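Local coordinates for CREG-like beta-barrel domain-containing protein (Agrobacterium tumefaciens, PDB 3DNH) that is of unknown function but has a split beta-barrel domain related to the pyridoxamine 5'-phosphate oxidase and CREG families, and so may bind a flavin, at residues A[76-79]-A[80-83]; A[177-180]-A[181-185]. All coordinates share one frame; numbering follows the deposited sequence.

Interaction 1. Residues A[76-79]-A[80-83]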
ATOM      1  N   LEU A  76      19.952  -1.854  -7.505  1.00 41.99           N
ATOM      2  CA  LEU A  76      20.610  -2.508  -6.365  1.00 43.68           C
ATOM      3  C   LEU A  76      19.634  -2.920  -5.233  1.00 43.63           C
ATOM      4  O   LEU A  76      20.012  -2.998  -4.077  1.00 44.67           O
ATOM      5  CB  LEU A  76      21.776  -1.639  -5.863  1.00 44.01           C
ATOM      6  CG  LEU A  76      22.791  -1.159  -6.917  1.00 46.05           C
ATOM      7  CD1 LEU A  76      24.061  -0.581  -6.244  1.00 49.35           C
ATOM      8  CD2 LEU A  76      23.190  -2.266  -7.937  1.00 48.89           C
ATOM      9  N   THR A  77      18.376  -3.169  -5.583  1.00 43.11           N
ATOM     10  CA  THR A  77      17.373  -3.544  -4.591  1.00 42.65           C
ATOM     11  C   THR A  77      17.010  -5.035  -4.677  1.00 42.24           C
ATOM     12  O   THR A  77      17.166  -5.693  -5.729  1.00 41.76           O
ATOM     13  CB  THR A  77      16.104  -2.684  -4.664  1.00 42.39           C
ATOM     14  OG1 THR A  77      15.395  -2.958  -5.884  1.00 44.12           O
ATOM     15  CG2 THR A  77      16.436  -1.183  -4.537  1.00 41.79           C
ATOM     16  N   LEU A  78      16.551  -5.559  -3.548  1.00 40.77           N
ATOM     17  CA  LEU A  78      16.088  -6.929  -3.466  1.00 41.14           C
ATOM     18  C   LEU A  78      14.997  -7.260  -4.489  1.00 40.66           C
ATOM     19  O   LEU A  78      15.070  -8.294  -5.139  1.00 39.81           O
ATOM     20  CB  LEU A  78      15.580  -7.199  -2.056  1.00 41.59           C
ATOM     21  CG  LEU A  78      16.464  -7.869  -0.989  1.00 43.88           C
ATOM     22  CD1 LEU A  78      17.820  -8.375  -1.487  1.00 45.72           C
ATOM     23  CD2 LEU A  78      16.618  -7.011   0.265  1.00 45.24           C
ATOM     24  N   HIS A  79      13.978  -6.403  -4.632  1.00 39.75           N
ATOM     25  CA  HIS A  79      12.919  -6.735  -5.589  1.00 39.95           C
ATOM     26  C   HIS A  79      13.454  -6.740  -7.029  1.00 39.38           C
ATOM     27  O   HIS A  79      13.137  -7.639  -7.783  1.00 40.18           O
ATOM     28  CB  HIS A  79      11.664  -5.860  -5.442  1.00 39.44           C
ATOM     29  CG  HIS A  79      11.948  -4.394  -5.369  1.00 39.43           C
ATOM     30  ND1 HIS A  79      12.669  -3.822  -4.339  1.00 40.59           N
ATOM     31  CD2 HIS A  79      11.572  -3.374  -6.176  1.00 41.59           C
ATOM     32  CE1 HIS A  79      12.742  -2.515  -4.527  1.00 38.83           C
ATOM     33  NE2 HIS A  79      12.087  -2.215  -5.637  1.00 39.75           N
ATOM     34  N   ALA A  80      14.270  -5.748  -7.400  1.00 39.56           N
ATOM     35  CA  ALA A  80      14.952  -5.754  -8.713  1.00 38.93           C
ATOM     36  C   ALA A  80      15.667  -7.075  -8.953  1.00 38.55           C
ATOM     37  O   ALA A  80      15.459  -7.709 -10.007  1.00 39.14           O
ATOM     38  CB  ALA A  80      15.930  -4.600  -8.842  1.00 38.80           C
ATOM     39  N   ARG A  81      16.503  -7.484  -7.977  1.00 37.66           N
ATOM     40  CA  ARG A  81      17.195  -8.756  -8.002  1.00 37.31           C
ATOM     41  C   ARG A  81      16.208  -9.894  -8.215  1.00 37.34           C
ATOM     42  O   ARG A  81      16.429 -10.747  -9.094  1.00 36.32           O
ATOM     43  CB  ARG A  81      17.980  -8.991  -6.692  1.00 36.74           C
ATOM     44  CG  ARG A  81      19.069 -10.132  -6.697  1.00 37.11           C
ATOM     45  CD  ARG A  81      18.523 -11.549  -6.377  1.00 38.08           C
ATOM     46  NE  ARG A  81      17.578 -11.529  -5.241  1.00 40.43           N
ATOM     47  CZ  ARG A  81      17.932 -11.526  -3.965  1.00 38.21           C
ATOM     48  NH1 ARG A  81      19.225 -11.568  -3.624  1.00 37.01           N
ATOM     49  NH2 ARG A  81      16.997 -11.492  -3.023  1.00 38.84           N
ATOM     50  N   ASN A  82      15.156  -9.932  -7.390  1.00 37.06           N
ATOM     51  CA  ASN A  82      14.195 -11.048  -7.437  1.00 38.46           C
ATOM     52  C   ASN A  82      13.612 -11.170  -8.834  1.00 39.46           C
ATOM     53  O   ASN A  82      13.594 -12.270  -9.418  1.00 39.42           O
ATOM     54  CB  ASN A  82      13.078 -10.900  -6.390  1.00 38.83           C
ATOM     55  CG  ASN A  82      13.572 -11.093  -4.970  1.00 37.97           C
ATOM     56  OD1 ASN A  82      14.656 -11.615  -4.761  1.00 38.02           O
ATOM     57  ND2 ASN A  82      12.786 -10.639  -3.981  1.00 33.92           N
HETATM   58  N   MSE A  83      13.195 -10.027  -9.378  1.00 40.14           N
HETATM   59  CA  MSE A  83      12.653  -9.941 -10.727  1.00 42.73           C
HETATM   60  C   MSE A  83      13.629 -10.363 -11.847  1.00 43.11           C
HETATM   61  O   MSE A  83      13.193 -10.919 -12.844  1.00 42.53           O
HETATM   62  CB  MSE A  83      12.089  -8.539 -10.983  1.00 42.61           C
HETATM   63  CG  MSE A  83      10.795  -8.268 -10.214  1.00 43.80           C
HETATM   64 SE   MSE A  83       9.952  -6.552 -10.639  0.90 48.49          SE
HETATM   65  CE  MSE A  83      11.227  -5.309  -9.746  1.00 41.87           C
TER
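Thr-77 meets Ala-80 at the N-cap of helix 78-85, a short helix packed against the six-stranded antiparallel barrel of the FMN-binding split-barrel fold. Thr-77 OG1 takes a weak capping bond from Ala-80 N at 3.4 Å. Its stronger partner is Ala-74 O, at the end of strand 69-74. With chi1 at 68°, OG1 lies between its own backbone N and carbonyl carbon, and this turns it toward the first turn. The same hydroxyl sits over one face of the His-79 ring, 3.0 Å above the plane and offset toward the rim. The helix starts with the bond from Arg-81 N to Thr-77 O at 2.9 Å. Bonds from Asn-82 N to Leu-78 O and from Met-83 N to His-79 O continue it.

His-79 and Met-83, a selenomethionine, run side by side in the same direction. His-79 CD2 and Met-83 CE come within 4.1 Å. The two side chains pack on strand 41-47, where both touch Thr-46. Ala-80 and Met-83 also touch Tyr-147 of strand 144-157.

Leu-78 and Arg-81 form a second such pair, with Leu-78 CD1 3.6 Å from Arg-81 NH2. Arg-81 CG is anti to the backbone N, and the chain then bends at chi2 and chi3. The bends bring the guanidinium beside Asn-82. Asn-82 OD1 is gripped side-on, accepting from Arg-81 NE at 3.0 Å and from Arg-81 NH2 at 2.9 Å, in the guanidinium plane. Thr-12 O of the second subunit also accepts from Arg-81 NH2, at the dimer interface. Arg-81 NE and NH2 reach Asn-82 OD1 from the same face of the amide plane.

Interaction 2. Residues A[177-180]-A[181-185]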
ATOM      1  N   SER A 177      -7.065   0.320 -31.287  1.00 39.29           N
ATOM      2  CA  SER A 177      -7.435   0.002 -32.684  1.00 39.41           C
ATOM      3  C   SER A 177      -8.573   0.868 -33.125  1.00 38.81           C
ATOM      4  O   SER A 177      -9.523   1.039 -32.372  1.00 39.39           O
ATOM      5  CB  SER A 177      -7.931  -1.430 -32.781  1.00 40.30           C
ATOM      6  OG  SER A 177      -7.034  -2.273 -32.124  1.00 44.26           O
ATOM      7  N   GLY A 178      -8.491   1.421 -34.331  1.00 38.00           N
ATOM      8  CA  GLY A 178      -9.564   2.288 -34.834  1.00 36.90           C
ATOM      9  C   GLY A 178      -9.374   3.745 -34.453  1.00 36.94           C
ATOM     10  O   GLY A 178      -9.962   4.620 -35.075  1.00 36.75           O
ATOM     11  N   ALA A 179      -8.527   4.000 -33.457  1.00 35.74           N
ATOM     12  CA  ALA A 179      -8.270   5.354 -32.907  1.00 36.90           C
ATOM     13  C   ALA A 179      -6.885   5.943 -33.215  1.00 37.11           C
ATOM     14  O   ALA A 179      -6.478   6.896 -32.556  1.00 35.89           O
ATOM     15  CB  ALA A 179      -8.479   5.364 -31.389  1.00 34.41           C
ATOM     16  N   GLU A 180      -6.194   5.429 -34.239  1.00 38.00           N
ATOM     17  CA  GLU A 180      -4.855   5.947 -34.572  1.00 39.26           C
ATOM     18  C   GLU A 180      -4.812   7.458 -34.791  1.00 39.46           C
ATOM     19  O   GLU A 180      -3.842   8.093 -34.399  1.00 39.25           O
ATOM     20  CB  GLU A 180      -4.207   5.218 -35.757  1.00 40.40           C
ATOM     21  CG  GLU A 180      -5.158   4.530 -36.715  1.00 43.04           C
ATOM     22  CD  GLU A 180      -5.812   3.301 -36.105  1.00 44.81           C
ATOM     23  OE1 GLU A 180      -7.035   3.346 -35.905  1.00 45.64           O
ATOM     24  OE2 GLU A 180      -5.117   2.305 -35.812  1.00 47.96           O
ATOM     25  N   GLU A 181      -5.858   8.034 -35.402  1.00 39.61           N
ATOM     26  CA  GLU A 181      -5.935   9.495 -35.574  1.00 40.08           C
ATOM     27  C   GLU A 181      -5.878  10.270 -34.248  1.00 39.89           C
ATOM     28  O   GLU A 181      -5.090  11.225 -34.113  1.00 40.80           O
ATOM     29  CB  GLU A 181      -7.166   9.909 -36.406  1.00 40.11           C
ATOM     30  CG  GLU A 181      -7.719  11.275 -35.956  1.00 43.47           C
ATOM     31  CD  GLU A 181      -8.316  12.123 -37.062  1.00 46.41           C
ATOM     32  OE1 GLU A 181      -8.452  11.613 -38.200  1.00 50.62           O
ATOM     33  OE2 GLU A 181      -8.639  13.304 -36.784  1.00 46.82           O
ATOM     34  N   LEU A 182      -6.705   9.881 -33.272  1.00 39.48           N
ATOM     35  CA  LEU A 182      -6.647  10.470 -31.909  1.00 39.31           C
ATOM     36  C   LEU A 182      -5.275  10.292 -31.257  1.00 39.44           C
ATOM     37  O   LEU A 182      -4.725  11.207 -30.637  1.00 38.38           O
ATOM     38  CB  LEU A 182      -7.672   9.775 -31.004  1.00 39.30           C
ATOM     39  CG  LEU A 182      -7.686  10.234 -29.547  1.00 38.15           C
ATOM     40  CD1 LEU A 182      -8.260  11.643 -29.432  1.00 33.34           C
ATOM     41  CD2 LEU A 182      -8.492   9.260 -28.673  1.00 40.22           C
HETATM   42  N   MSE A 183      -4.749   9.080 -31.375  1.00 38.84           N
HETATM   43  CA  MSE A 183      -3.494   8.732 -30.710  1.00 39.22           C
HETATM   44  C   MSE A 183      -2.328   9.485 -31.359  1.00 39.12           C
HETATM   45  O   MSE A 183      -1.400   9.890 -30.666  1.00 38.93           O
HETATM   46  CB  MSE A 183      -3.293   7.201 -30.727  1.00 39.28           C
HETATM   47  CG  MSE A 183      -4.404   6.402 -29.952  1.00 39.80           C
HETATM   48 SE   MSE A 183      -5.023   7.260 -28.236  0.80 50.03          SE
HETATM   49  CE  MSE A 183      -3.389   7.243 -27.173  1.00 43.54           C
ATOM     50  N   ALA A 184      -2.391   9.686 -32.680  1.00 38.66           N
ATOM     51  CA  ALA A 184      -1.422  10.542 -33.369  1.00 38.95           C
ATOM     52  C   ALA A 184      -1.489  12.004 -32.867  1.00 39.20           C
ATOM     53  O   ALA A 184      -0.504  12.730 -32.950  1.00 39.76           O
ATOM     54  CB  ALA A 184      -1.605  10.470 -34.891  1.00 38.72           C
ATOM     55  N   ALA A 185      -2.617  12.415 -32.308  1.00 39.12           N
ATOM     56  CA  ALA A 185      -2.785  13.817 -31.813  1.00 39.14           C
ATOM     57  C   ALA A 185      -2.803  13.957 -30.297  1.00 39.39           C
ATOM     58  O   ALA A 185      -2.806  15.085 -29.764  1.00 38.95           O
ATOM     59  CB  ALA A 185      -4.033  14.443 -32.399  1.00 38.99           C
TER
HETATM   60  O   HOH W   1      -8.902   7.123 -36.097  1.00 45.12           O
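Ala-179 and Met-183 make the first backbone turn of helix 180-194, with Ala-179 at the N-cap position. Two backbone hydrogen bonds define the start of the helix. Met-183 N donates to Ala-179 O at 3.0 Å. Ala-184 N donates to Glu-180 O at 2.8 Å.

The apolar contact follows the same turn. Ala-179 CB and Met-183 CG are 4.4 Å apart, a loose touch. Met-183 CG is anti to its own carbonyl carbon (chi1 -62°), which brings it within 3.4 Å of Ala-179 O. Bends at chi2 and chi3 then carry the selenium end away from the turn. Ala-179 and Met-183 both pack on Pro-221, in the tight turn between strands 215-220 and 223-227. Met-183 also touches Pro-65, so the helix start meets a barrel loop as well as the three-stranded sheet.

Glu-181 OE2 accepts from Leu-244 N at the start of helix 244-254, and the side chain touches Thr-243 in the loop before it. Glu-180 N is buried with no partner in the model. One water joins the loop to the helix: it donates to Gly-178 O at 2.9 Å and accepts from Glu-181 N at 3.3 Å.

Interaction 1 and interaction 2 are both helix starts, but they lie on opposite sides of the chain's centre. Their centres are 37 Å apart and their nearest atoms about 25 Å, so they do not touch. Residues 76-83 come first in the chain and belong to the barrel region. Residues 177-185 follow the last barrel strand and begin a helix beside the small three-stranded sheet. Interaction 1 has a weak side-chain cap. In interaction 2 the N-cap is an alanine, and a water accepts from an N-H of the first turn. Interaction 1 reaches the second subunit, and interaction 2 does not. Neither can be tied to a known site, because the protein's function is unknown.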